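Local atomic coordinates of fiber protein (Human adenovirus 16, PDB entry 3CNC), a protein that forms the trimeric receptor-binding knob of the adenovirus fiber, probably attaching the virus to its cell receptor CD46. Residues A73-Y76 with T77-F81; Y158-T161 with N162-F166. All coordinates share one frame; numbering follows the deposited sequence.

Contact 1 of 2, residues A73-Y76 with T77-F81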
ATOM      1  N   ALA A  73      10.397  -5.475 -23.593  1.00 57.43           N
ATOM      2  CA  ALA A  73      11.174  -6.543 -24.215  1.00 57.43           C
ATOM      3  C   ALA A  73      11.145  -6.498 -25.757  1.00 57.43           C
ATOM      4  O   ALA A  73      11.183  -7.532 -26.431  1.00 57.43           O
ATOM      5  CB  ALA A  73      10.671  -7.889 -23.719  1.00 41.48           C
ATOM      6  N   SER A  74      11.071  -5.293 -26.311  1.00 53.37           N
ATOM      7  CA  SER A  74      11.045  -5.124 -27.757  1.00 53.37           C
ATOM      8  C   SER A  74      11.294  -3.674 -28.124  1.00 53.37           C
ATOM      9  O   SER A  74      11.056  -2.760 -27.320  1.00 53.37           O
ATOM     10  CB  SER A  74       9.695  -5.562 -28.339  1.00 72.57           C
ATOM     11  OG  SER A  74       8.695  -4.582 -28.119  1.00 72.57           O
ATOM     12  N   GLU A  75      11.767  -3.467 -29.347  1.00 55.02           N
ATOM     13  CA  GLU A  75      12.046  -2.124 -29.836  1.00 55.02           C
ATOM     14  C   GLU A  75      10.795  -1.246 -29.728  1.00 55.02           C
ATOM     15  O   GLU A  75      10.883  -0.047 -29.443  1.00 55.02           O
ATOM     16  CB  GLU A  75      12.530  -2.196 -31.286  1.00100.31           C
ATOM     17  CG  GLU A  75      13.077  -0.890 -31.822  1.00100.31           C
ATOM     18  CD  GLU A  75      13.920  -1.085 -33.065  1.00100.31           C
ATOM     19  OE1 GLU A  75      14.411  -0.077 -33.611  1.00100.31           O
ATOM     20  OE2 GLU A  75      14.096  -2.249 -33.493  1.00100.31           O
ATOM     21  N   TYR A  76       9.626  -1.844 -29.939  1.00 65.96           N
ATOM     22  CA  TYR A  76       8.389  -1.083 -29.839  1.00 65.96           C
ATOM     23  C   TYR A  76       8.153  -0.574 -28.422  1.00 65.96           C
ATOM     24  O   TYR A  76       8.000   0.634 -28.212  1.00 65.96           O
ATOM     25  CB  TYR A  76       7.180  -1.918 -30.275  1.00 78.73           C
ATOM     26  CG  TYR A  76       5.873  -1.181 -30.065  1.00 78.73           C
ATOM     27  CD1 TYR A  76       4.972  -1.586 -29.083  1.00 78.73           C
ATOM     28  CD2 TYR A  76       5.563  -0.042 -30.814  1.00 78.73           C
ATOM     29  CE1 TYR A  76       3.795  -0.877 -28.849  1.00 78.73           C
ATOM     30  CE2 TYR A  76       4.391   0.674 -30.587  1.00 78.73           C
ATOM     31  CZ  TYR A  76       3.513   0.250 -29.603  1.00 78.73           C
ATOM     32  OH  TYR A  76       2.348   0.946 -29.373  1.00 78.73           O
ATOM     33  N   THR A  77       8.116  -1.490 -27.454  1.00 58.03           N
ATOM     34  CA  THR A  77       7.883  -1.099 -26.067  1.00 58.03           C
ATOM     35  C   THR A  77       9.008  -0.205 -25.572  1.00 58.03           C
ATOM     36  O   THR A  77       8.761   0.782 -24.875  1.00 58.03           O
ATOM     37  CB  THR A  77       7.783  -2.324 -25.094  1.00 50.99           C
ATOM     38  OG1 THR A  77       9.069  -2.952 -24.956  1.00 50.99           O
ATOM     39  CG2 THR A  77       6.766  -3.339 -25.604  1.00 50.99           C
ATOM     40  N   ASN A  78      10.240  -0.530 -25.951  1.00 53.03           N
ATOM     41  CA  ASN A  78      11.376   0.250 -25.484  1.00 53.03           C
ATOM     42  C   ASN A  78      11.582   1.570 -26.217  1.00 53.03           C
ATOM     43  O   ASN A  78      12.583   2.253 -26.034  1.00 53.03           O
ATOM     44  CB  ASN A  78      12.637  -0.617 -25.504  1.00 60.20           C
ATOM     45  CG  ASN A  78      12.506  -1.835 -24.584  1.00 60.20           C
ATOM     46  OD1 ASN A  78      11.827  -1.774 -23.555  1.00 60.20           O
ATOM     47  ND2 ASN A  78      13.155  -2.936 -24.946  1.00 60.20           N
ATOM     48  N   THR A  79      10.597   1.945 -27.018  1.00 78.68           N
ATOM     49  CA  THR A  79      10.661   3.191 -27.760  1.00 78.68           C
ATOM     50  C   THR A  79       9.505   4.078 -27.335  1.00 78.68           C
ATOM     51  O   THR A  79       9.569   5.303 -27.459  1.00 78.68           O
ATOM     52  CB  THR A  79      10.566   2.932 -29.269  1.00 83.16           C
ATOM     53  OG1 THR A  79      11.730   2.218 -29.697  1.00 83.16           O
ATOM     54  CG2 THR A  79      10.472   4.237 -30.033  1.00 83.16           C
ATOM     55  N   LEU A  80       8.456   3.443 -26.818  1.00 58.46           N
ATOM     56  CA  LEU A  80       7.258   4.144 -26.382  1.00 58.46           C
ATOM     57  C   LEU A  80       7.498   5.457 -25.661  1.00 58.46           C
ATOM     58  O   LEU A  80       6.711   6.393 -25.807  1.00 58.46           O
ATOM     59  CB  LEU A  80       6.418   3.235 -25.484  1.00 66.55           C
ATOM     60  CG  LEU A  80       5.654   2.107 -26.173  1.00 66.55           C
ATOM     61  CD1 LEU A  80       5.134   1.144 -25.126  1.00 66.55           C
ATOM     62  CD2 LEU A  80       4.513   2.688 -27.007  1.00 66.55           C
ATOM     63  N   PHE A  81       8.577   5.542 -24.889  1.00 64.50           N
ATOM     64  CA  PHE A  81       8.846   6.760 -24.135  1.00 64.50           C
ATOM     65  C   PHE A  81       9.663   7.843 -24.824  1.00 64.50           C
ATOM     66  O   PHE A  81      10.314   8.661 -24.168  1.00 64.50           O
ATOM     67  CB  PHE A  81       9.455   6.405 -22.776  1.00 69.39           C
ATOM     68  CG  PHE A  81       8.445   5.875 -21.780  1.00 69.39           C
ATOM     69  CD1 PHE A  81       8.842   5.482 -20.509  1.00 69.39           C
ATOM     70  CD2 PHE A  81       7.093   5.788 -22.109  1.00 69.39           C
ATOM     71  CE1 PHE A  81       7.912   5.012 -19.586  1.00 69.39           C
ATOM     72  CE2 PHE A  81       6.158   5.317 -21.188  1.00 69.39           C
ATOM     73  CZ  PHE A  81       6.569   4.930 -19.926  1.00 69.39           C
TER
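The loop between strands 63-72 and 85-94 of the fiber knob makes a tight turn where Ser74 meets Thr77 and Asn78. Ser74 uses both its oxygens. Its side-chain OG accepts the backbone N-H of Thr77, with OG to N 3.2 Å and a nearly straight angle of 176° at the hydrogen. Chi1 of 77° sets OG between the backbone N and the carbonyl carbon, which turns it back over the chain that follows. Its carbonyl O takes the N-H of Asn78, with O to N 2.7 Å, and the donor lies close to the line of the C=O bond. This pairing of side-chain and main-chain bonds from one serine is an ST motif. It is tied further by Thr77, whose OG1 donates to the same Ser74 O at 3.1 Å and receives a weak bond from Ala73 N. Ser74 O is therefore held by two donors. The methyl CG2 of Thr77 packs on Ser74 OG.

The turn continues in the next residues of this knob loop. Tyr76 O accepts the N-H of Thr79, with O to N 3.1 Å, from well above the carbonyl plane. It also takes a weak bond from Leu80 N. Outside the polar turn, Leu80 leans over one face of the Tyr76 ring. Its CD2 lies over the phenol end, 3.6 Å from OH of Tyr76 and almost as close to CZ. The two side chains cross at a slant. Tyr76 CG is anti to the backbone N (chi1 175°), which swings the ring toward Leu80. The amide of Asn78 lies beside Ser74 O without bonding to it; its OD1 accepts the backbone N-H of Leu206. Ser74 OG has a second, weak partner in the carbonyl of Asp50.

Contact 2 of 2, residues Y158-T161 with N162-F166; sequences YKST and NGTLF
Tyr158 and Phe166 form an antiparallel hydrogen-bonded pair near the end of the beta hairpin made by strands 151-159 and 165-174. Both main-chain polar groups of Tyr158 are satisfied by Phe166. Phe166 N reaches Tyr158 O at 2.8 Å, and Tyr158 N reaches Phe166 O at 3.0 Å. Beyond them the chain reverses through a type I turn, Ser160 to Gly163, with a G1 beta bulge. Ser160 N donates to Thr164 O at 2.9 Å, and Gly163 N donates to Ser160 O at 2.8 Å. Gly163 has a positive phi of 98°, where a CB would jam against the preceding carbonyl O.

Outside the hairpin, Glu200 OE2 accepts from both Thr161 N and Tyr158 OH. On the sheet face opposite Tyr158 and Phe166 lies the non-hydrogen-bonded pair Lys159 and Leu165, where Lys159 CB packs against Leu165 CD2 at 4.0 Å. Lys159 also makes a cation-pi contact with Tyr151 of a neighbouring subunit. Ser160 CB lies 3.7 Å from Phe166 CE1, and its OG sits at the ring edge. That OG shares a hydrogen bond of 2.7 Å with Thr164 OG1, in which either hydroxyl could be the donor.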
ATOM      1  N   TYR A 158       8.796   5.962 -13.696  1.00 56.43           N
ATOM      2  CA  TYR A 158       9.720   5.559 -14.737  1.00 56.43           C
ATOM      3  C   TYR A 158      10.972   6.401 -14.510  1.00 56.43           C
ATOM      4  O   TYR A 158      10.888   7.624 -14.411  1.00 56.43           O
ATOM      5  CB  TYR A 158       9.162   5.854 -16.121  1.00 58.44           C
ATOM      6  CG  TYR A 158      10.196   5.631 -17.193  1.00 58.44           C
ATOM      7  CD1 TYR A 158      10.598   4.338 -17.541  1.00 58.44           C
ATOM      8  CD2 TYR A 158      10.820   6.710 -17.823  1.00 58.44           C
ATOM      9  CE1 TYR A 158      11.592   4.128 -18.485  1.00 58.44           C
ATOM     10  CE2 TYR A 158      11.817   6.506 -18.767  1.00 58.44           C
ATOM     11  CZ  TYR A 158      12.194   5.217 -19.091  1.00 58.44           C
ATOM     12  OH  TYR A 158      13.171   5.016 -20.023  1.00 58.44           O
ATOM     13  N   LYS A 159      12.121   5.744 -14.403  1.00 59.68           N
ATOM     14  CA  LYS A 159      13.386   6.446 -14.193  1.00 59.68           C
ATOM     15  C   LYS A 159      14.100   6.547 -15.541  1.00 59.68           C
ATOM     16  O   LYS A 159      14.511   5.532 -16.107  1.00 59.68           O
ATOM     17  CB  LYS A 159      14.262   5.674 -13.202  1.00 71.95           C
ATOM     18  CG  LYS A 159      15.537   6.401 -12.782  1.00 71.95           C
ATOM     19  CD  LYS A 159      16.432   5.473 -11.973  1.00 71.95           C
ATOM     20  CE  LYS A 159      17.744   6.134 -11.584  1.00 71.95           C
ATOM     21  NZ  LYS A 159      18.728   5.119 -11.105  1.00 71.95           N
ATOM     22  N   SER A 160      14.249   7.766 -16.051  1.00 64.91           N
ATOM     23  CA  SER A 160      14.899   7.955 -17.346  1.00 64.91           C
ATOM     24  C   SER A 160      16.409   7.799 -17.284  1.00 64.91           C
ATOM     25  O   SER A 160      17.004   7.744 -16.202  1.00 64.91           O
ATOM     26  CB  SER A 160      14.560   9.328 -17.935  1.00 61.75           C
ATOM     27  OG  SER A 160      15.347  10.340 -17.345  1.00 61.75           O
ATOM     28  N   THR A 161      17.020   7.738 -18.462  1.00 62.88           N
ATOM     29  CA  THR A 161      18.463   7.571 -18.585  1.00 62.88           C
ATOM     30  C   THR A 161      19.274   8.592 -17.785  1.00 62.88           C
ATOM     31  O   THR A 161      20.285   8.240 -17.187  1.00 62.88           O
ATOM     32  CB  THR A 161      18.894   7.614 -20.068  1.00 75.05           C
ATOM     33  OG1 THR A 161      18.269   6.534 -20.772  1.00 75.05           O
ATOM     34  CG2 THR A 161      20.407   7.468 -20.196  1.00 75.05           C
ATOM     35  N   ASN A 162      18.833   9.846 -17.756  1.00 69.52           N
ATOM     36  CA  ASN A 162      19.574  10.864 -17.016  1.00 69.52           C
ATOM     37  C   ASN A 162      19.262  10.847 -15.524  1.00 69.52           C
ATOM     38  O   ASN A 162      19.816  11.639 -14.763  1.00 69.52           O
ATOM     39  CB  ASN A 162      19.293  12.258 -17.579  1.00 91.82           C
ATOM     40  CG  ASN A 162      17.919  12.773 -17.211  1.00 91.82           C
ATOM     41  OD1 ASN A 162      17.551  13.887 -17.575  1.00 91.82           O
ATOM     42  ND2 ASN A 162      17.153  11.967 -16.487  1.00 91.82           N
ATOM     43  N   GLY A 163      18.355   9.963 -15.113  1.00 67.54           N
ATOM     44  CA  GLY A 163      18.018   9.861 -13.703  1.00 67.54           C
ATOM     45  C   GLY A 163      16.767  10.573 -13.220  1.00 67.54           C
ATOM     46  O   GLY A 163      16.493  10.577 -12.022  1.00 67.54           O
ATOM     47  N   THR A 164      16.003  11.174 -14.124  1.00 61.15           N
ATOM     48  CA  THR A 164      14.787  11.874 -13.720  1.00 61.15           C
ATOM     49  C   THR A 164      13.600  10.920 -13.567  1.00 61.15           C
ATOM     50  O   THR A 164      13.445   9.967 -14.333  1.00 61.15           O
ATOM     51  CB  THR A 164      14.410  12.993 -14.720  1.00 93.07           C
ATOM     52  OG1 THR A 164      14.428  12.469 -16.053  1.00 93.07           O
ATOM     53  CG2 THR A 164      15.388  14.161 -14.616  1.00 93.07           C
ATOM     54  N   LEU A 165      12.768  11.187 -12.564  1.00 71.89           N
ATOM     55  CA  LEU A 165      11.603  10.359 -12.290  1.00 71.89           C
ATOM     56  C   LEU A 165      10.329  10.915 -12.907  1.00 71.89           C
ATOM     57  O   LEU A 165       9.883  12.013 -12.563  1.00 71.89           O
ATOM     58  CB  LEU A 165      11.396  10.223 -10.782  1.00 68.05           C
ATOM     59  CG  LEU A 165      12.464   9.471  -9.995  1.00 68.05           C
ATOM     60  CD1 LEU A 165      12.123   9.547  -8.505  1.00 68.05           C
ATOM     61  CD2 LEU A 165      12.534   8.023 -10.463  1.00 68.05           C
ATOM     62  N   PHE A 166       9.742  10.151 -13.821  1.00 57.13           N
ATOM     63  CA  PHE A 166       8.501  10.571 -14.446  1.00 57.13           C
ATOM     64  C   PHE A 166       7.349   9.814 -13.797  1.00 57.13           C
ATOM     65  O   PHE A 166       7.331   8.584 -13.778  1.00 57.13           O
ATOM     66  CB  PHE A 166       8.528  10.301 -15.951  1.00 73.02           C
ATOM     67  CG  PHE A 166       9.492  11.172 -16.704  1.00 73.02           C
ATOM     68  CD1 PHE A 166      10.862  10.929 -16.649  1.00 73.02           C
ATOM     69  CD2 PHE A 166       9.030  12.248 -17.459  1.00 73.02           C
ATOM     70  CE1 PHE A 166      11.761  11.742 -17.335  1.00 73.02           C
ATOM     71  CE2 PHE A 166       9.922  13.072 -18.151  1.00 73.02           C
ATOM     72  CZ  PHE A 166      11.295  12.815 -18.087  1.00 73.02           C
TER

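Contact 1 comes first along the chain and contact 2 well after it, yet their centres are about 16 Å apart on the same side of the chain's centre. Residues 73-81 leave strand 63-72 of the six-stranded sheet and lead into strand 85-94 of the four-stranded sheet. Residues 158-166 join two strands of that second sheet. The two loops meet directly: Phe81 and Tyr158 stack edge-to-face, with Phe81 CE1 3.4 Å from Tyr158 CG. Glu200 bonds to both, through the backbone of Phe81 and through Tyr158 OH. Contact 2 alone reaches another subunit, so it links this loop cluster to the trimer interface.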